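Type II restriction enzyme NgoMIV (Neisseria gonorrhoeae, PDB 1FIU) cuts double-stranded DNA within the sequence 5'-GCCGGC-3', after the first G, as a magnesium-dependent homotetrameric type II restriction endonuclease. Local coordinates at residues L17-N26 and L51-L60; L180-I190 and P214-E222. All blocks are in the same frame, centred on the assembly; numbering follows the deposited sequence.

The two interactions differ sharply in depth. Interaction 2 pairs neighbouring strands 179-187 and 215-220 at the centre of the chain, nearly every touching residue being buried, and a ladder of backbone bonds carries it. Interaction 1 lies about 23 Å away, centre to centre, where the turn after helix 4-18 meets the loop that follows helix 38-50; a single beta bridge and five waters do much of the joining there, beside small apolar contacts. No element is common to both, yet they meet: Ile21 O lies 3.3 Å from Trp188 CZ2. Both also reach the same DNA strand, interaction 1 through Arg59 and interaction 2 through Trp188 and Thr189.

Interaction 1 (L17-N26 and L51-L60); sequences LDGNILATNN and LHSETVSERL. With nucleotides of chain D.
Ile21 and Leu60 both hold their outward branch opposite the carbonyl carbon (chi1 -55° for CG1 of Ile21, -57° for CG of Leu60), and the two side chains, crossing at about a right angle, meet methyl to methyl. Their CD1 atoms are 3.4 Å apart, tighter than usual van der Waals contact. At the other end of the contact Leu22 and Leu51 also cross nearly at right angles, CD2 against CD2, while the two methyls of Leu17 divide their work: CD1 rests on the carbonyl oxygen of Leu51 and CD2 on CB of Ser53.

Between these apolar ends the backbones are tied by one beta bridge, Thr24 with Val56. Thr24 N donates to Thr55 O at 3.2 Å, and Thr24 O takes the amide of Ser57 at 2.8 Å; the CA-H of Val56 adds only a weak C-H...O contact to that same oxygen.

Asn20 ends helix 4-18 in a Schellman motif. Its ND2 returns to Leu17 O (3.3 Å), an oxygen that also accepts from Asn20 N, and this pins the amide across the methyl CG2 of Thr55. Water carries further links: one molecule joins Asn20 O to Glu58 O, another Ile21 O to Leu60 N, and a third binds Thr24 OG1, Ser53 OG and Thr55 O together.

Beyond the bridge, Arg59 reaches out with its chain extended from CG to NE. Its NE (2.9 Å) and NH2 (3.0 Å) both donate to OP1 of DG3 of chain D, which lies in the guanidinium plane at its edge, and NH2 has a second partner in Ala33 O. Two N-H groups of one edge thus converge on one oxygen, an arginine-phosphate contact typical of DNA backbone binding, here following a second Schellman motif at His52.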
loop_
_atom_site.group_PDB
_atom_site.type_symbol
_atom_site.label_atom_id
_atom_site.label_comp_id
_atom_site.label_asym_id
_atom_site.label_seq_id
_atom_site.Cartn_x
_atom_site.Cartn_y
_atom_site.Cartn_z
ATOM N N LEU I 17 -15.468 14.101 33.493
ATOM C CA LEU I 17 -15.447 15.178 34.484
ATOM C C LEU I 17 -15.207 14.631 35.889
ATOM O O LEU I 17 -14.323 15.102 36.609
ATOM C CB LEU I 17 -16.771 15.963 34.471
ATOM C CG LEU I 17 -17.109 16.685 33.175
ATOM C CD1 LEU I 17 -18.434 17.445 33.345
ATOM C CD2 LEU I 17 -15.984 17.643 32.827
ATOM N N ASP I 18 -15.986 13.626 36.276
ATOM C CA ASP I 18 -15.856 13.067 37.618
ATOM C C ASP I 18 -14.462 12.518 37.919
ATOM O O ASP I 18 -14.006 12.569 39.059
ATOM C CB ASP I 18 -16.921 11.977 37.856
ATOM C CG ASP I 18 -18.347 12.533 37.935
ATOM O OD1 ASP I 18 -18.561 13.767 37.877
ATOM O OD2 ASP I 18 -19.281 11.711 38.061
ATOM N N GLY I 19 -13.773 11.995 36.909
ATOM C CA GLY I 19 -12.444 11.463 37.134
ATOM C C GLY I 19 -11.362 12.525 37.018
ATOM O O GLY I 19 -10.171 12.238 37.136
ATOM N N ASN I 20 -11.788 13.767 36.791
ATOM C CA ASN I 20 -10.862 14.891 36.620
ATOM C C ASN I 20 -9.968 14.711 35.384
ATOM O O ASN I 20 -8.872 15.281 35.319
ATOM C CB ASN I 20 -9.997 15.079 37.878
ATOM C CG ASN I 20 -10.796 15.582 39.067
ATOM O OD1 ASN I 20 -10.277 15.689 40.176
ATOM N ND2 ASN I 20 -12.059 15.892 38.841
ATOM N N ILE I 21 -10.428 13.903 34.423
ATOM C CA ILE I 21 -9.670 13.673 33.189
ATOM C C ILE I 21 -9.759 14.986 32.425
ATOM O O ILE I 21 -8.756 15.491 31.913
ATOM C CB ILE I 21 -10.280 12.543 32.338
ATOM C CG1 ILE I 21 -10.405 11.250 33.182
ATOM C CG2 ILE I 21 -9.435 12.343 31.085
ATOM C CD1 ILE I 21 -9.187 10.932 34.018
ATOM N N LEU I 22 -10.980 15.515 32.352
ATOM C CA LEU I 22 -11.248 16.815 31.735
ATOM C C LEU I 22 -11.521 17.777 32.902
ATOM O O LEU I 22 -12.509 17.617 33.624
ATOM C CB LEU I 22 -12.488 16.784 30.834
ATOM C CG LEU I 22 -12.790 18.151 30.181
ATOM C CD1 LEU I 22 -11.657 18.534 29.209
ATOM C CD2 LEU I 22 -14.105 18.099 29.436
ATOM N N ALA I 23 -10.644 18.758 33.091
ATOM C CA ALA I 23 -10.828 19.726 34.186
ATOM C C ALA I 23 -9.999 20.956 33.858
ATOM O O ALA I 23 -9.413 21.040 32.775
ATOM C CB ALA I 23 -10.382 19.123 35.504
ATOM N N THR I 24 -9.954 21.909 34.784
ATOM C CA THR I 24 -9.213 23.154 34.561
ATOM C C THR I 24 -8.208 23.310 35.691
ATOM O O THR I 24 -8.549 23.039 36.843
ATOM C CB THR I 24 -10.184 24.367 34.579
ATOM O OG1 THR I 24 -11.215 24.182 33.598
ATOM C CG2 THR I 24 -9.452 25.653 34.296
ATOM N N ASN I 25 -6.966 23.708 35.388
ATOM C CA ASN I 25 -6.020 23.875 36.492
ATOM C C ASN I 25 -6.117 25.288 37.071
ATOM O O ASN I 25 -6.918 26.105 36.599
ATOM C CB ASN I 25 -4.567 23.530 36.097
ATOM C CG ASN I 25 -3.936 24.514 35.123
ATOM O OD1 ASN I 25 -4.446 25.595 34.865
ATOM N ND2 ASN I 25 -2.785 24.128 34.592
ATOM N N ASN I 26 -5.314 25.578 38.088
ATOM C CA ASN I 26 -5.391 26.896 38.718
ATOM C C ASN I 26 -4.823 28.076 37.915
ATOM O O ASN I 26 -4.765 29.204 38.432
ATOM C CB ASN I 26 -4.782 26.849 40.129
ATOM C CG ASN I 26 -3.304 26.558 40.135
ATOM O OD1 ASN I 26 -2.624 26.649 39.115
ATOM N ND2 ASN I 26 -2.783 26.214 41.315
ATOM N N LEU I 51 -19.707 21.707 28.512
ATOM C CA LEU I 51 -19.841 20.397 29.150
ATOM C C LEU I 51 -20.106 20.544 30.649
ATOM O O LEU I 51 -20.220 19.552 31.375
ATOM C CB LEU I 51 -18.568 19.586 28.916
ATOM C CG LEU I 51 -18.584 18.644 27.703
ATOM C CD1 LEU I 51 -18.864 19.398 26.422
ATOM C CD2 LEU I 51 -17.251 17.931 27.616
ATOM N N HIS I 52 -20.200 21.796 31.091
ATOM C CA HIS I 52 -20.443 22.143 32.488
ATOM C C HIS I 52 -19.334 21.712 33.443
ATOM O O HIS I 52 -19.590 21.347 34.599
ATOM C CB HIS I 52 -21.786 21.570 32.951
ATOM C CG HIS I 52 -22.929 21.924 32.053
ATOM N ND1 HIS I 52 -23.338 23.225 31.845
ATOM C CD2 HIS I 52 -23.743 21.148 31.299
ATOM C CE1 HIS I 52 -24.356 23.234 31.003
ATOM N NE2 HIS I 52 -24.622 21.987 30.654
ATOM N N SER I 53 -18.092 21.753 32.968
ATOM C CA SER I 53 -16.958 21.390 33.804
ATOM C C SER I 53 -16.781 22.505 34.824
ATOM O O SER I 53 -16.796 23.682 34.455
ATOM C CB SER I 53 -15.679 21.283 32.975
ATOM O OG SER I 53 -14.568 20.939 33.790
ATOM N N GLU I 54 -16.594 22.145 36.087
ATOM C CA GLU I 54 -16.426 23.168 37.130
ATOM C C GLU I 54 -15.216 22.911 38.016
ATOM O O GLU I 54 -14.699 23.810 38.683
ATOM C CB GLU I 54 -17.696 23.244 38.000
ATOM C CG GLU I 54 -18.916 23.758 37.250
ATOM C CD GLU I 54 -20.176 23.829 38.108
ATOM O OE1 GLU I 54 -20.091 23.609 39.340
ATOM O OE2 GLU I 54 -21.255 24.113 37.536
ATOM N N THR I 55 -14.750 21.675 38.004
ATOM C CA THR I 55 -13.632 21.286 38.842
ATOM C C THR I 55 -12.290 21.923 38.487
ATOM O O THR I 55 -11.934 22.062 37.310
ATOM C CB THR I 55 -13.461 19.765 38.822
ATOM O OG1 THR I 55 -14.663 19.155 39.309
ATOM C CG2 THR I 55 -12.273 19.343 39.685
ATOM N N VAL I 56 -11.571 22.339 39.522
ATOM C CA VAL I 56 -10.246 22.902 39.332
ATOM C C VAL I 56 -9.303 21.886 39.927
ATOM O O VAL I 56 -9.424 21.520 41.103
ATOM C CB VAL I 56 -10.033 24.249 40.070
ATOM C CG1 VAL I 56 -8.538 24.638 39.984
ATOM C CG2 VAL I 56 -10.897 25.340 39.429
ATOM N N SER I 57 -8.375 21.402 39.117
ATOM C CA SER I 57 -7.402 20.438 39.597
ATOM C C SER I 57 -6.207 20.438 38.654
ATOM O O SER I 57 -6.301 20.902 37.511
ATOM C CB SER I 57 -8.021 19.040 39.667
ATOM O OG SER I 57 -8.360 18.590 38.371
ATOM N N GLU I 58 -5.077 19.942 39.144
ATOM C CA GLU I 58 -3.879 19.882 38.329
ATOM C C GLU I 58 -4.086 18.878 37.205
ATOM O O GLU I 58 -4.807 17.886 37.367
ATOM C CB GLU I 58 -2.665 19.474 39.172
ATOM C CG GLU I 58 -2.063 20.631 39.978
ATOM C CD GLU I 58 -1.441 21.719 39.094
ATOM O OE1 GLU I 58 -0.383 21.462 38.478
ATOM O OE2 GLU I 58 -2.010 22.831 39.010
ATOM N N ARG I 59 -3.487 19.179 36.057
ATOM C CA ARG I 59 -3.551 18.325 34.874
ATOM C C ARG I 59 -3.012 16.943 35.269
ATOM O O ARG I 59 -1.961 16.824 35.894
ATOM C CB ARG I 59 -2.677 18.933 33.768
ATOM C CG ARG I 59 -2.908 18.390 32.384
ATOM C CD ARG I 59 -1.851 18.964 31.439
ATOM N NE ARG I 59 -2.193 18.722 30.050
ATOM C CZ ARG I 59 -2.678 19.638 29.222
ATOM N NH1 ARG I 59 -2.880 20.891 29.631
ATOM N NH2 ARG I 59 -2.974 19.292 27.977
ATOM N N LEU I 60 -3.736 15.892 34.907
ATOM C CA LEU I 60 -3.260 14.556 35.249
ATOM C C LEU I 60 -2.089 14.175 34.361
ATOM O O LEU I 60 -1.913 14.714 33.268
ATOM C CB LEU I 60 -4.369 13.513 35.032
ATOM C CG LEU I 60 -5.693 13.705 35.761
ATOM C CD1 LEU I 60 -6.613 12.498 35.488
ATOM C CD2 LEU I 60 -5.423 13.855 37.233
ATOM P P DG D 3 -1.453 15.806 27.174
ATOM O OP1 DG D 3 -2.142 16.418 28.328
ATOM O OP2 DG D 3 -1.600 16.431 25.822
ATOM O "O5'" DG D 3 0.105 15.728 27.454
ATOM C "C5'" DG D 3 0.629 15.577 28.769
ATOM C "C4'" DG D 3 1.669 16.645 29.026
ATOM O "O4'" DG D 3 2.820 16.435 28.180
ATOM C "C3'" DG D 3 1.200 18.067 28.741
ATOM O "O3'" DG D 3 1.753 18.927 29.741
ATOM C "C2'" DG D 3 1.693 18.340 27.328
ATOM C "C1'" DG D 3 2.920 17.449 27.185
ATOM N N9 DG D 3 2.990 16.783 25.885
ATOM C C8 DG D 3 1.935 16.413 25.083
ATOM N N7 DG D 3 2.310 15.843 23.964
ATOM C C5 DG D 3 3.697 15.823 24.039
ATOM C C6 DG D 3 4.664 15.318 23.128
ATOM O O6 DG D 3 4.478 14.737 22.057
ATOM N N1 DG D 3 5.963 15.530 23.586
ATOM C C2 DG D 3 6.288 16.125 24.799
ATOM N N2 DG D 3 7.597 16.240 25.082
ATOM N N3 DG D 3 5.396 16.570 25.661
ATOM C C4 DG D 3 4.131 16.404 25.218
HETATM O O HOH W 1 -14.596 16.531 39.187
HETATM O O HOH W 2 -7.011 17.443 35.585
HETATM O O HOH W 3 -5.863 15.519 32.566
HETATM O O HOH W 4 -13.188 22.994 35.010
HETATM O O HOH W 5 -1.835 21.611 35.899
#

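Interaction 2 (L180-I190 and P214-E222); sequences LHASISCKWTI and PHIVVVTAE. With MG (magnesium ion), chain Q; ACY (acetic acid), chain R; nucleotides of chain D.
The side chains of His181 and His215 run alongside each other in the same direction at one end of a parallel strand pair belonging to the beta-alpha-beta unit 179-187, 197-208, 215-220 of a PDDEXK-type nuclease core. The edge of His215 is turned to the face of His181 in an offset edge-to-face pair, ring centroids 4.8 Å apart and planes at 61°. Along the strands, backbone bonds alternate from His215 N to His181 O through to Lys187 N to Val219 O, and the segment axes diverge by only 23°. On the face bearing Cys186, Ile184 runs alongside Val217 and Val219, with CG1 against CG2 of Val217 at 3.7 Å. On the opposite face Lys187 NZ bonds to Asn197 OD1 and to an acetic acid molecule, probably from the crystallisation liquor.

Past the strand end, Trp188 sets CE3 and CZ3 against CB of Ala221, obliquely. Nearby, Lys187 O accepts from both Thr220 OG1 and Ala221 N, while Thr220 OG1 takes Glu222 N in an ST turn. Trp188 N donates to OP1 of DC2 of chain D at 2.7 Å, nearly straight at 176°. Thr189 OG1 donates a hydrogen bond to OP2 of DG3 of chain D. Cofactor is held close by: one magnesium ion, which Asp140 also binds, is bound by Cys186 through its backbone O at 2.2 Å and not its sulfur.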
loop_
_atom_site.group_PDB
_atom_site.type_symbol
_atom_site.label_atom_id
_atom_site.label_comp_id
_atom_site.label_asym_id
_atom_site.label_seq_id
_atom_site.Cartn_x
_atom_site.Cartn_y
_atom_site.Cartn_z
ATOM N N LEU I 180 -12.487 -10.412 14.764
ATOM C CA LEU I 180 -12.181 -9.041 15.186
ATOM C C LEU I 180 -13.138 -8.137 14.396
ATOM O O LEU I 180 -13.091 -8.097 13.164
ATOM C CB LEU I 180 -10.711 -8.696 14.891
ATOM C CG LEU I 180 -10.304 -7.262 15.282
ATOM C CD1 LEU I 180 -10.601 -7.038 16.767
ATOM C CD2 LEU I 180 -8.821 -7.025 14.969
ATOM N N HIS I 181 -14.014 -7.425 15.108
ATOM C CA HIS I 181 -15.004 -6.568 14.467
ATOM C C HIS I 181 -14.466 -5.155 14.268
ATOM O O HIS I 181 -14.711 -4.532 13.228
ATOM C CB HIS I 181 -16.273 -6.497 15.329
ATOM C CG HIS I 181 -17.392 -5.747 14.682
ATOM N ND1 HIS I 181 -17.911 -4.573 15.193
ATOM C CD2 HIS I 181 -18.076 -6.007 13.548
ATOM C CE1 HIS I 181 -18.876 -4.151 14.394
ATOM N NE2 HIS I 181 -18.998 -5.004 13.395
ATOM N N ALA I 182 -13.747 -4.659 15.262
ATOM C CA ALA I 182 -13.229 -3.292 15.184
ATOM C C ALA I 182 -11.982 -3.028 15.993
ATOM O O ALA I 182 -11.779 -3.607 17.074
ATOM C CB ALA I 182 -14.314 -2.293 15.649
ATOM N N SER I 183 -11.164 -2.119 15.456
ATOM C CA SER I 183 -9.956 -1.607 16.108
ATOM C C SER I 183 -10.313 -0.147 16.375
ATOM O O SER I 183 -10.606 0.602 15.439
ATOM C CB SER I 183 -8.751 -1.627 15.174
ATOM O OG SER I 183 -7.665 -0.890 15.763
ATOM N N ILE I 184 -10.327 0.231 17.647
ATOM C CA ILE I 184 -10.655 1.603 18.033
ATOM C C ILE I 184 -9.446 2.192 18.731
ATOM O O ILE I 184 -9.124 1.822 19.842
ATOM C CB ILE I 184 -11.862 1.619 18.985
ATOM C CG1 ILE I 184 -13.087 1.020 18.282
ATOM C CG2 ILE I 184 -12.115 3.062 19.472
ATOM C CD1 ILE I 184 -14.264 0.785 19.191
ATOM N N SER I 185 -8.768 3.103 18.049
ATOM C CA SER I 185 -7.599 3.766 18.590
ATOM C C SER I 185 -8.077 5.054 19.286
ATOM O O SER I 185 -8.934 5.763 18.757
ATOM C CB SER I 185 -6.656 4.102 17.435
ATOM O OG SER I 185 -5.812 5.179 17.786
ATOM N N CYS I 186 -7.533 5.337 20.475
ATOM C CA CYS I 186 -7.906 6.545 21.231
ATOM C C CYS I 186 -6.704 7.471 21.387
ATOM O O CYS I 186 -5.579 7.017 21.578
ATOM C CB CYS I 186 -8.380 6.172 22.652
ATOM S SG CYS I 186 -9.826 5.122 22.721
ATOM N N LYS I 187 -6.959 8.773 21.311
ATOM C CA LYS I 187 -5.906 9.764 21.522
ATOM C C LYS I 187 -6.532 10.909 22.319
ATOM O O LYS I 187 -7.390 11.619 21.805
ATOM C CB LYS I 187 -5.374 10.263 20.182
ATOM C CG LYS I 187 -4.700 9.135 19.397
ATOM C CD LYS I 187 -3.981 9.622 18.134
ATOM C CE LYS I 187 -3.179 8.482 17.478
ATOM N NZ LYS I 187 -2.184 7.912 18.442
ATOM N N TRP I 188 -6.132 11.062 23.585
ATOM C CA TRP I 188 -6.702 12.114 24.442
ATOM C C TRP I 188 -6.411 13.470 23.795
ATOM O O TRP I 188 -7.301 14.335 23.685
ATOM C CB TRP I 188 -6.091 12.002 25.844
ATOM C CG TRP I 188 -6.462 13.130 26.783
ATOM C CD1 TRP I 188 -5.601 13.991 27.393
ATOM C CD2 TRP I 188 -7.784 13.522 27.189
ATOM N NE1 TRP I 188 -6.303 14.906 28.153
ATOM C CE2 TRP I 188 -7.640 14.643 28.049
ATOM C CE3 TRP I 188 -9.069 13.041 26.907
ATOM C CZ2 TRP I 188 -8.744 15.291 28.626
ATOM C CZ3 TRP I 188 -10.165 13.683 27.477
ATOM C CH2 TRP I 188 -9.988 14.804 28.331
ATOM N N THR I 189 -5.160 13.646 23.383
ATOM C CA THR I 189 -4.749 14.849 22.640
ATOM C C THR I 189 -3.880 14.364 21.488
ATOM O O THR I 189 -3.443 13.208 21.464
ATOM C CB THR I 189 -3.899 15.824 23.477
ATOM O OG1 THR I 189 -2.689 15.183 23.873
ATOM C CG2 THR I 189 -4.686 16.290 24.714
ATOM N N ILE I 190 -3.570 15.269 20.561
ATOM C CA ILE I 190 -2.768 14.924 19.401
ATOM C C ILE I 190 -1.575 15.870 19.175
ATOM O O ILE I 190 -1.660 17.053 19.509
ATOM C CB ILE I 190 -3.657 15.011 18.110
ATOM C CG1 ILE I 190 -4.670 13.858 18.080
ATOM C CG2 ILE I 190 -2.755 15.077 16.839
ATOM C CD1 ILE I 190 -5.709 14.001 16.945
ATOM N N PRO I 214 -11.519 -5.305 9.697
ATOM C CA PRO I 214 -12.317 -4.798 10.828
ATOM C C PRO I 214 -12.562 -3.299 10.608
ATOM O O PRO I 214 -11.923 -2.670 9.768
ATOM C CB PRO I 214 -11.376 -4.911 12.028
ATOM C CG PRO I 214 -10.357 -5.978 11.637
ATOM C CD PRO I 214 -10.191 -5.789 10.118
ATOM N N HIS I 215 -13.502 -2.746 11.363
ATOM C CA HIS I 215 -13.661 -1.294 11.374
ATOM C C HIS I 215 -12.298 -0.796 11.926
ATOM O O HIS I 215 -11.711 -1.418 12.811
ATOM C CB HIS I 215 -14.741 -0.880 12.375
ATOM C CG HIS I 215 -16.130 -1.088 11.875
ATOM N ND1 HIS I 215 -16.856 -2.242 12.097
ATOM C CD2 HIS I 215 -16.939 -0.266 11.164
ATOM C CE1 HIS I 215 -18.053 -2.117 11.551
ATOM N NE2 HIS I 215 -18.127 -0.927 10.978
ATOM N N ILE I 216 -11.793 0.326 11.414
ATOM C CA ILE I 216 -10.539 0.919 11.895
ATOM C C ILE I 216 -10.892 2.392 12.118
ATOM O O ILE I 216 -11.071 3.154 11.146
ATOM C CB ILE I 216 -9.390 0.798 10.853
ATOM C CG1 ILE I 216 -9.097 -0.692 10.556
ATOM C CG2 ILE I 216 -8.102 1.432 11.412
ATOM C CD1 ILE I 216 -8.072 -0.910 9.476
ATOM N N VAL I 217 -11.006 2.787 13.384
ATOM C CA VAL I 217 -11.402 4.172 13.689
ATOM C C VAL I 217 -10.531 4.775 14.775
ATOM O O VAL I 217 -9.798 4.071 15.465
ATOM C CB VAL I 217 -12.871 4.222 14.154
ATOM C CG1 VAL I 217 -13.791 3.661 13.059
ATOM C CG2 VAL I 217 -13.025 3.414 15.488
ATOM N N VAL I 218 -10.606 6.094 14.910
ATOM C CA VAL I 218 -9.843 6.798 15.933
ATOM C C VAL I 218 -10.816 7.689 16.688
ATOM O O VAL I 218 -11.671 8.313 16.073
ATOM C CB VAL I 218 -8.764 7.716 15.314
ATOM C CG1 VAL I 218 -8.051 8.472 16.417
ATOM C CG2 VAL I 218 -7.775 6.891 14.494
ATOM N N VAL I 219 -10.707 7.720 18.017
ATOM C CA VAL I 219 -11.565 8.605 18.833
ATOM C C VAL I 219 -10.596 9.563 19.526
ATOM O O VAL I 219 -9.580 9.140 20.058
ATOM C CB VAL I 219 -12.348 7.815 19.915
ATOM C CG1 VAL I 219 -13.132 8.813 20.829
ATOM C CG2 VAL I 219 -13.322 6.839 19.236
ATOM N N THR I 220 -10.909 10.855 19.528
ATOM C CA THR I 220 -9.986 11.812 20.124
ATOM C C THR I 220 -10.679 12.943 20.877
ATOM O O THR I 220 -11.834 13.274 20.595
ATOM C CB THR I 220 -9.070 12.421 18.999
ATOM O OG1 THR I 220 -8.017 13.192 19.593
ATOM C CG2 THR I 220 -9.888 13.311 18.049
ATOM N N ALA I 221 -9.966 13.521 21.850
ATOM C CA ALA I 221 -10.502 14.671 22.571
ATOM C C ALA I 221 -9.665 15.901 22.205
ATOM O O ALA I 221 -9.766 16.935 22.859
ATOM C CB ALA I 221 -10.487 14.442 24.074
ATOM N N GLU I 222 -8.848 15.793 21.154
ATOM C CA GLU I 222 -8.028 16.943 20.719
ATOM C C GLU I 222 -8.954 18.117 20.367
ATOM O O GLU I 222 -9.882 17.979 19.558
ATOM C CB GLU I 222 -7.166 16.541 19.509
ATOM C CG GLU I 222 -6.503 17.741 18.794
ATOM C CD GLU I 222 -5.632 18.563 19.730
ATOM O OE1 GLU I 222 -5.596 19.802 19.555
ATOM O OE2 GLU I 222 -4.975 17.984 20.629
HETATM MG MG MG Q . -3.965 5.484 21.585
HETATM C C ACY R . -3.228 4.396 18.758
HETATM O O ACY R . -3.716 5.503 19.292
HETATM O OXT ACY R . -2.940 3.351 19.361
HETATM C CH3 ACY R . -3.025 4.426 17.252
ATOM P P DC D 2 -2.795 9.286 24.493
ATOM O OP1 DC D 2 -4.241 9.441 24.704
ATOM O OP2 DC D 2 -2.247 9.206 23.109
ATOM O "O5'" DC D 2 -2.046 10.506 25.186
ATOM C "C5'" DC D 2 -2.307 10.797 26.548
ATOM C "C4'" DC D 2 -1.466 11.963 27.017
ATOM O "O4'" DC D 2 -0.065 11.629 26.973
ATOM C "C3'" DC D 2 -1.644 13.279 26.249
ATOM O "O3'" DC D 2 -1.968 14.274 27.256
ATOM C "C2'" DC D 2 -0.340 13.424 25.469
ATOM C "C1'" DC D 2 0.674 12.636 26.284
ATOM N N1 DC D 2 1.705 11.958 25.482
ATOM C C2 DC D 2 3.057 12.334 25.628
ATOM O O2 DC D 2 3.358 13.195 26.512
ATOM N N3 DC D 2 4.002 11.756 24.827
ATOM C C4 DC D 2 3.638 10.813 23.925
ATOM N N4 DC D 2 4.600 10.276 23.132
ATOM C C5 DC D 2 2.288 10.379 23.799
ATOM C C6 DC D 2 1.353 10.975 24.584
ATOM P P DG D 3 -1.453 15.806 27.174
ATOM O OP1 DG D 3 -2.142 16.418 28.328
ATOM O OP2 DG D 3 -1.600 16.431 25.822
ATOM O "O5'" DG D 3 0.105 15.728 27.454
ATOM C "C5'" DG D 3 0.629 15.577 28.769
ATOM C "C4'" DG D 3 1.669 16.645 29.026
ATOM O "O4'" DG D 3 2.820 16.435 28.180
ATOM C "C3'" DG D 3 1.200 18.067 28.741
ATOM O "O3'" DG D 3 1.753 18.927 29.741
ATOM C "C2'" DG D 3 1.693 18.340 27.328
ATOM C "C1'" DG D 3 2.920 17.449 27.185
ATOM N N9 DG D 3 2.990 16.783 25.885
ATOM C C8 DG D 3 1.935 16.413 25.083
ATOM N N7 DG D 3 2.310 15.843 23.964
ATOM C C5 DG D 3 3.697 15.823 24.039
ATOM C C6 DG D 3 4.664 15.318 23.128
ATOM O O6 DG D 3 4.478 14.737 22.057
ATOM N N1 DG D 3 5.963 15.530 23.586
ATOM C C2 DG D 3 6.288 16.125 24.799
ATOM N N2 DG D 3 7.597 16.240 25.082
ATOM N N3 DG D 3 5.396 16.570 25.661
ATOM C C4 DG D 3 4.131 16.404 25.218
HETATM O O HOH W 6 -7.803 1.922 14.896
HETATM O O HOH W 7 -2.685 7.217 21.450
HETATM O O HOH W 8 -4.451 5.579 23.759
#